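Local coordinates for capsular polysaccharide biosynthesis protein (Vibrio cholerae, PDB 1XPJ) that is of unproven function but is probably a hydrolase of the haloacid dehalogenase-like superfamily, perhaps linked to capsular polysaccharide biosynthesis, at residues A[48-51]-A[52-56]; A[60-63]-A[64-68]; A[30-33]-A[34-38]. All blocks are in the same frame, centred on the assembly; numbering follows the deposited sequence.

Contact 1 (A[48-51]-A[52-56]); sequences ARNM and RTYEG
The amide of Asn50 lies alongside the ring of Tyr54, and the two planes stand 83° apart. Asn50 runs past the CD2-CE2 side of the ring. Its CB is 3.8 Å from Tyr54 CD2, and its ND2 is 3.9 Å from Tyr54 CE2. One face of the ring carries the methyl CG2 of Thr53, which sits over the ring centre. The Tyr54 ring also meets the His64 ring, with the planes at about 25°. Asn50 keeps its CG beside the backbone N (chi1 -72°), and this lays the amide along the CD2-CE2 side of the ring. The two side chains point the same way. The amide is tied down from outside, because Asn50 ND2 hydrogen-bonds to Thr65 OG1.

The backbone of 51-56 makes a Schellman motif. Gly56 N closes the six-residue ring on Met51 O at 2.9 Å. That donor lies in the carbonyl plane, on a lone pair. Glu55 N bonds to Arg52 O inside it, at 3.0 Å. Glu55 has the positive phi of the motif, and Gly56 follows with another. Outside the motif, Tyr54 N donates to Asn50 O at 3.0 Å. This loop follows strand 42-47 of a HAD-like fold. Arg49, early in the loop, forms a salt bridge with Asp9 of a probable DxDx(T/V) motif, consistent with a place beside the active site.

Met51 bends back over the end of the turn. It is modelled in two conformers; in one of them CE lies 3.5 Å from Gly56 CA, and the side chain also packs on Val58 and Ile61 of helix 58-64. A tartrate, probably from the crystallisation liquor, is hydrogen-bonded by Thr53 OG1 and Arg52 N.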
loop_
_atom_site.group_PDB
_atom_site.type_symbol
_atom_site.label_atom_id
_atom_site.label_comp_id
_atom_site.label_asym_id
_atom_site.label_seq_id
_atom_site.Cartn_x
_atom_site.Cartn_y
_atom_site.Cartn_z
ATOM N N ALA A 48 -8.638 5.937 7.864
ATOM C CA ALA A 48 -9.359 5.888 6.587
ATOM C C ALA A 48 -9.832 7.270 6.088
ATOM O O ALA A 48 -10.564 7.354 5.087
ATOM C CB ALA A 48 -10.536 4.935 6.688
ATOM N N ARG A 49 -9.436 8.340 6.783
ATOM C CA ARG A 49 -9.911 9.697 6.461
ATOM C C ARG A 49 -9.725 10.053 4.995
ATOM O O ARG A 49 -8.642 9.868 4.450
ATOM C CB ARG A 49 -9.203 10.754 7.317
ATOM C CG ARG A 49 -9.753 12.163 7.072
ATOM C CD ARG A 49 -9.032 13.261 7.830
ATOM N NE ARG A 49 -9.309 13.243 9.267
ATOM C CZ ARG A 49 -8.752 14.071 10.144
ATOM N NH1 ARG A 49 -7.876 14.989 9.738
ATOM N NH2 ARG A 49 -9.062 13.980 11.431
ATOM N N ASN A 50 -10.791 10.563 4.381
ATOM C CA ASN A 50 -10.824 10.936 2.967
ATOM C C ASN A 50 -10.752 9.791 1.930
ATOM O O ASN A 50 -10.629 10.047 0.721
ATOM C CB ASN A 50 -9.823 12.056 2.645
ATOM C CG ASN A 50 -10.255 13.409 3.194
ATOM O OD1 ASN A 50 -11.414 13.613 3.573
ATOM N ND2 ASN A 50 -9.330 14.347 3.212
ATOM N N MET A 51 -10.842 8.546 2.398
ATOM C CA MET A 51 -10.973 7.402 1.514
ATOM C C MET A 51 -12.311 7.448 0.770
ATOM O O MET A 51 -12.399 7.115 -0.396
ATOM C CB MET A 51 -10.832 6.048 2.204
ATOM C CG MET A 51 -9.402 5.755 2.655
ATOM S SD MET A 51 -8.692 4.480 1.611
ATOM C CE MET A 51 -7.692 5.533 0.548
ATOM N N ARG A 52 -13.362 7.897 1.456
ATOM C CA ARG A 52 -14.668 8.049 0.812
ATOM C C ARG A 52 -14.584 9.154 -0.248
ATOM O O ARG A 52 -14.776 8.886 -1.435
ATOM C CB ARG A 52 -15.772 8.339 1.833
ATOM C CG ARG A 52 -17.154 8.028 1.318
ATOM C CD ARG A 52 -18.091 9.216 1.235
ATOM N NE ARG A 52 -18.879 9.378 2.455
ATOM C CZ ARG A 52 -20.147 9.794 2.477
ATOM N NH1 ARG A 52 -20.785 10.089 1.341
ATOM N NH2 ARG A 52 -20.781 9.912 3.642
ATOM N N THR A 53 -14.257 10.373 0.193
ATOM C CA THR A 53 -14.081 11.537 -0.681
ATOM C C THR A 53 -13.255 11.293 -1.942
ATOM O O THR A 53 -13.653 11.684 -3.031
ATOM C CB THR A 53 -13.477 12.711 0.117
ATOM O OG1 THR A 53 -14.458 13.192 1.045
ATOM C CG2 THR A 53 -13.203 13.940 -0.797
ATOM N N TYR A 54 -12.095 10.669 -1.795
ATOM C CA TYR A 54 -11.219 10.486 -2.953
ATOM C C TYR A 54 -11.364 9.117 -3.611
ATOM O O TYR A 54 -10.600 8.779 -4.507
ATOM C CB TYR A 54 -9.759 10.853 -2.617
ATOM C CG TYR A 54 -9.625 12.316 -2.243
ATOM C CD1 TYR A 54 -10.034 13.329 -3.135
ATOM C CD2 TYR A 54 -9.138 12.698 -0.995
ATOM C CE1 TYR A 54 -9.930 14.684 -2.792
ATOM C CE2 TYR A 54 -9.034 14.048 -0.641
ATOM C CZ TYR A 54 -9.432 15.034 -1.542
ATOM O OH TYR A 54 -9.336 16.361 -1.187
ATOM N N GLU A 55 -12.362 8.350 -3.175
ATOM C CA GLU A 55 -12.655 7.020 -3.723
ATOM C C GLU A 55 -11.441 6.086 -3.682
ATOM O O GLU A 55 -11.160 5.366 -4.649
ATOM C CB GLU A 55 -13.188 7.113 -5.160
ATOM C CG GLU A 55 -14.284 8.150 -5.385
ATOM C CD GLU A 55 -14.921 8.012 -6.750
ATOM O OE1 GLU A 55 -15.918 7.280 -6.849
ATOM O OE2 GLU A 55 -14.410 8.614 -7.720
ATOM N N GLY A 56 -10.721 6.105 -2.572
ATOM C CA GLY A 56 -9.576 5.220 -2.398
ATOM C C GLY A 56 -8.229 5.710 -2.932
ATOM O O GLY A 56 -7.208 5.025 -2.786
#

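Contact 2 (A[60-63]-A[64-68]); sequences KINI and HTLPI
His64 lies beside Ile63 and reaches back over the last turn of helix 58-64. Its CB rests 3.8 Å from Lys60 O. Its CG is beside the backbone N, which swings the ring toward Lys60. Further out, Lys60 O lies 3.6 Å from His64 ND1, oblique to the ring. The methyl CG2 of Ile63 lies over one face, about equally near CD2 and NE2. This is a CH-pi contact: Ile63 CG2 is 3.9 Å from the centroid of the His64 ring and only 11° off the ring normal.

The chain here passes from helix 58-64 to helix 66-75, in the connection from strand 42-47 to strand 82-85 of the HAD-like parallel sheet. Lys60 O accepts from His64 N at 2.9 Å and also from Ile63 N. Ile61 O is shared too, by Thr65 N at 2.9 Å and Leu66 N at 3.2 Å. Pro67 has no N-H to give, and its CG sits 3.4 Å from Ile63 O.

Ile61, Asn62, Thr65 and Leu66 are buried. Ile61 CG2 packs against Thr65 CB at 3.7 Å, with the two side chains pointing the same way. Leu66 CD1 lies by Asn62 OD1. At the subunit interface, Asn62 ND2 hydrogen-bonds to Ile83 O of the second subunit, and Leu66 packs on Leu66 of that subunit.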
loop_
_atom_site.group_PDB
_atom_site.type_symbol
_atom_site.label_atom_id
_atom_site.label_comp_id
_atom_site.label_asym_id
_atom_site.label_seq_id
_atom_site.Cartn_x
_atom_site.Cartn_y
_atom_site.Cartn_z
ATOM N N LYS A 60 -4.199 11.394 -3.874
ATOM C CA LYS A 60 -4.868 12.629 -3.454
ATOM C C LYS A 60 -4.837 12.799 -1.932
ATOM O O LYS A 60 -4.603 13.897 -1.434
ATOM C CB LYS A 60 -6.317 12.642 -3.929
ATOM C CG LYS A 60 -6.528 13.297 -5.291
ATOM C CD LYS A 60 -7.554 12.543 -6.121
ATOM C CE LYS A 60 -8.258 13.462 -7.140
ATOM N NZ LYS A 60 -7.323 14.099 -8.116
ATOM N N ILE A 61 -5.077 11.717 -1.194
ATOM C CA ILE A 61 -5.034 11.740 0.271
ATOM C C ILE A 61 -3.682 12.258 0.782
ATOM O O ILE A 61 -3.644 13.078 1.702
ATOM C CB ILE A 61 -5.392 10.337 0.855
ATOM C CG1 ILE A 61 -6.863 10.011 0.557
ATOM C CG2 ILE A 61 -5.146 10.270 2.356
ATOM C CD1 ILE A 61 -7.253 8.582 0.893
ATOM N N ASN A 62 -2.588 11.814 0.153
ATOM C CA ASN A 62 -1.241 12.320 0.459
ATOM C C ASN A 62 -1.108 13.847 0.322
ATOM O O ASN A 62 -0.314 14.473 1.035
ATOM C CB ASN A 62 -0.182 11.625 -0.419
ATOM C CG ASN A 62 0.123 10.188 0.025
ATOM O OD1 ASN A 62 -0.251 9.764 1.116
ATOM N ND2 ASN A 62 0.810 9.437 -0.838
ATOM N N ILE A 63 -1.901 14.440 -0.576
ATOM C CA ILE A 63 -1.809 15.880 -0.860
ATOM C C ILE A 63 -2.714 16.680 0.047
ATOM O O ILE A 63 -2.295 17.674 0.638
ATOM C CB ILE A 63 -2.177 16.223 -2.342
ATOM C CG1 ILE A 63 -1.227 15.570 -3.345
ATOM C CG2 ILE A 63 -2.186 17.750 -2.568
ATOM C CD1 ILE A 63 -1.719 15.699 -4.787
ATOM N N HIS A 64 -3.969 16.257 0.134
ATOM C CA HIS A 64 -4.992 17.095 0.745
ATOM C C HIS A 64 -5.269 16.758 2.199
ATOM O O HIS A 64 -5.686 17.624 2.961
ATOM C CB HIS A 64 -6.281 16.992 -0.062
ATOM C CG HIS A 64 -6.173 17.569 -1.442
ATOM N ND1 HIS A 64 -6.364 16.816 -2.583
ATOM C CD2 HIS A 64 -5.875 18.822 -1.863
ATOM C CE1 HIS A 64 -6.204 17.586 -3.647
ATOM N NE2 HIS A 64 -5.902 18.806 -3.237
ATOM N N THR A 65 -5.042 15.497 2.573
ATOM C CA THR A 65 -5.425 14.985 3.895
ATOM C C THR A 65 -4.285 14.975 4.914
ATOM O O THR A 65 -4.468 15.405 6.050
ATOM C CB THR A 65 -5.995 13.576 3.760
ATOM O OG1 THR A 65 -6.932 13.550 2.674
ATOM C CG2 THR A 65 -6.813 13.228 4.969
ATOM N N LEU A 66 -3.115 14.488 4.504
ATOM C CA LEU A 66 -1.968 14.336 5.419
ATOM C C LEU A 66 -1.526 15.625 6.107
ATOM O O LEU A 66 -1.367 15.602 7.324
ATOM C CB LEU A 66 -0.777 13.623 4.767
ATOM C CG LEU A 66 -0.504 12.180 5.221
ATOM C CD1 LEU A 66 0.623 11.556 4.354
ATOM C CD2 LEU A 66 -0.141 12.046 6.734
ATOM N N PRO A 67 -1.331 16.736 5.386
ATOM C CA PRO A 67 -0.974 18.003 6.046
ATOM C C PRO A 67 -1.884 18.383 7.215
ATOM O O PRO A 67 -1.355 18.718 8.272
ATOM C CB PRO A 67 -1.070 19.042 4.918
ATOM C CG PRO A 67 -0.793 18.249 3.678
ATOM C CD PRO A 67 -1.407 16.893 3.921
ATOM N N ILE A 68 -3.200 18.299 7.045
ATOM C CA ILE A 68 -4.155 18.685 8.086
ATOM C C ILE A 68 -4.139 17.748 9.279
ATOM O O ILE A 68 -4.339 18.195 10.407
ATOM C CB ILE A 68 -5.584 18.833 7.503
ATOM C CG1 ILE A 68 -5.716 20.196 6.835
ATOM C CG2 ILE A 68 -6.675 18.690 8.581
ATOM C CD1 ILE A 68 -6.806 20.258 5.786
#

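Contact 3 (A[30-33]-A[34-38]); sequences IEQL and REYHQ
Glu31 turns its CG anti to the backbone N (chi1 -174°) and then bends at chi2, which carries the carboxylate toward Arg34. Arg34 sets its CG beside the backbone N (chi1 -71°) and runs extended to NE. The two meet one turn apart: Glu31 OE1 is 2.7 Å from Arg34 NH1. This is a salt bridge, but its hydrogen bond is weak, and Arg34 has two modelled conformers. OE1 arrives at the guanidinium edge, with the carboxylate plane 55° from the guanidinium plane. Ile30 CG2 lies over one guanidinium face, 4.4 Å from Arg34 NH2.

Gln32 bends in the same way as Glu31, and its CG touches Tyr36 CE1 at 3.7 Å. Tyr36 CD1 is 3.2 Å from Gln32 O, with the carbonyl oxygen at the ring edge. The amide is anchored elsewhere, since Gln32 NE2 bonds to Phe107 O. Tyr36 also meets Phe107 and Phe41 and packs on Leu4 of strand 3-6.

The N-H groups of Arg34 to His37 donate to the carbonyls of Ile30 to Leu33, the i+4 to i pattern. They belong to helix 27-38, which links strands 3-6 and 42-47 as the crossover of a beta-alpha-beta unit in the HAD-like fold.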
loop_
_atom_site.group_PDB
_atom_site.type_symbol
_atom_site.label_atom_id
_atom_site.label_comp_id
_atom_site.label_asym_id
_atom_site.label_seq_id
_atom_site.Cartn_x
_atom_site.Cartn_y
_atom_site.Cartn_z
ATOM N N ILE A 30 -6.156 10.880 24.417
ATOM C CA ILE A 30 -4.811 11.387 24.128
ATOM C C ILE A 30 -3.864 11.306 25.339
ATOM O O ILE A 30 -2.702 10.892 25.206
ATOM C CB ILE A 30 -4.863 12.835 23.582
ATOM C CG1 ILE A 30 -5.730 12.906 22.314
ATOM C CG2 ILE A 30 -3.456 13.345 23.284
ATOM C CD1 ILE A 30 -5.867 14.319 21.770
ATOM N N GLU A 31 -4.356 11.697 26.510
ATOM C CA GLU A 31 -3.568 11.608 27.744
ATOM C C GLU A 31 -3.132 10.159 28.020
ATOM O O GLU A 31 -1.996 9.902 28.451
ATOM C CB GLU A 31 -4.348 12.193 28.928
ATOM C CG GLU A 31 -3.562 12.285 30.241
ATOM C CD GLU A 31 -2.348 13.221 30.177
ATOM O OE1 GLU A 31 -2.354 14.187 29.382
ATOM O OE2 GLU A 31 -1.379 12.990 30.935
ATOM N N GLN A 32 -4.029 9.216 27.741
ATOM C CA GLN A 32 -3.677 7.812 27.889
ATOM C C GLN A 32 -2.576 7.389 26.887
ATOM O O GLN A 32 -1.692 6.611 27.237
ATOM C CB GLN A 32 -4.914 6.918 27.827
ATOM C CG GLN A 32 -4.666 5.491 28.308
ATOM C CD GLN A 32 -4.719 5.333 29.821
ATOM O OE1 GLN A 32 -3.983 5.994 30.545
ATOM N NE2 GLN A 32 -5.592 4.456 30.299
ATOM N N LEU A 33 -2.616 7.930 25.669
ATOM C CA LEU A 33 -1.558 7.701 24.678
ATOM C C LEU A 33 -0.194 8.136 25.221
ATOM O O LEU A 33 0.812 7.461 24.999
ATOM C CB LEU A 33 -1.861 8.436 23.357
ATOM C CG LEU A 33 -1.741 7.754 22.002
ATOM C CD1 LEU A 33 -2.314 6.350 22.041
ATOM C CD2 LEU A 33 -2.466 8.591 20.959
ATOM N N ARG A 34 -0.167 9.267 25.926
ATOM C CA ARG A 34 1.063 9.781 26.553
ATOM C C ARG A 34 1.645 8.811 27.606
ATOM O O ARG A 34 2.868 8.615 27.683
ATOM C CB ARG A 34 0.804 11.149 27.197
ATOM C CG ARG A 34 0.594 12.295 26.217
ATOM C CD ARG A 34 0.996 13.657 26.766
ATOM N NE ARG A 34 0.548 14.745 25.900
ATOM C CZ ARG A 34 -0.569 15.444 26.078
ATOM N NH1 ARG A 34 -1.376 15.185 27.099
ATOM N NH2 ARG A 34 -0.887 16.408 25.227
ATOM N N GLU A 35 0.768 8.218 28.416
ATOM C CA GLU A 35 1.189 7.280 29.455
ATOM C C GLU A 35 1.768 6.005 28.841
ATOM O O GLU A 35 2.766 5.478 29.336
ATOM C CB GLU A 35 0.031 6.925 30.390
ATOM C CG GLU A 35 -0.503 8.111 31.173
ATOM C CD GLU A 35 -0.401 7.925 32.675
ATOM O OE1 GLU A 35 -1.355 8.328 33.381
ATOM O OE2 GLU A 35 0.627 7.388 33.157
ATOM N N TYR A 36 1.139 5.520 27.769
ATOM C CA TYR A 36 1.645 4.361 27.043
ATOM C C TYR A 36 2.967 4.644 26.325
ATOM O O TYR A 36 3.853 3.784 26.302
ATOM C CB TYR A 36 0.604 3.806 26.063
ATOM C CG TYR A 36 -0.402 2.887 26.720
ATOM C CD1 TYR A 36 -1.445 3.406 27.507
ATOM C CD2 TYR A 36 -0.326 1.503 26.554
ATOM C CE1 TYR A 36 -2.365 2.583 28.111
ATOM C CE2 TYR A 36 -1.260 0.665 27.160
ATOM C CZ TYR A 36 -2.276 1.218 27.934
ATOM O OH TYR A 36 -3.197 0.415 28.534
ATOM N N HIS A 37 3.109 5.841 25.758
ATOM C CA HIS A 37 4.399 6.253 25.206
ATOM C C HIS A 37 5.501 6.199 26.292
ATOM O O HIS A 37 6.624 5.776 26.023
ATOM C CB HIS A 37 4.304 7.639 24.549
ATOM C CG HIS A 37 5.557 8.069 23.837
ATOM N ND1 HIS A 37 5.680 8.041 22.461
ATOM C CD2 HIS A 37 6.734 8.549 24.312
ATOM C CE1 HIS A 37 6.882 8.485 22.123
ATOM N NE2 HIS A 37 7.544 8.790 23.228
ATOM N N GLN A 38 5.157 6.586 27.519
ATOM C CA GLN A 38 6.092 6.508 28.648
ATOM C C GLN A 38 6.513 5.074 28.967
ATOM O O GLN A 38 7.631 4.838 29.443
ATOM C CB GLN A 38 5.487 7.146 29.900
ATOM C CG GLN A 38 5.992 8.555 30.180
ATOM C CD GLN A 38 6.172 8.853 31.665
ATOM O OE1 GLN A 38 6.762 9.870 32.019
ATOM N NE2 GLN A 38 5.662 7.977 32.529
#

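How the contacts relate
From the N terminus, strand 3-6 leads to helix 27-38, where contact 3 spans successive turns. Strand 42-47 follows, and contact 1 closes the turn in the loop after it. Contact 2 then joins the end of helix 58-64 to the start of helix 66-75, before strand 82-85. All three are local and follow in series, so none nests in or crosses another. Contacts 1 and 2 touch each other and tie the loop to the two helices; their centres are about 11 Å apart. Contact 3 stands apart, its centre about 28 Å from that of contact 1, on the opposite side of the chain's centre.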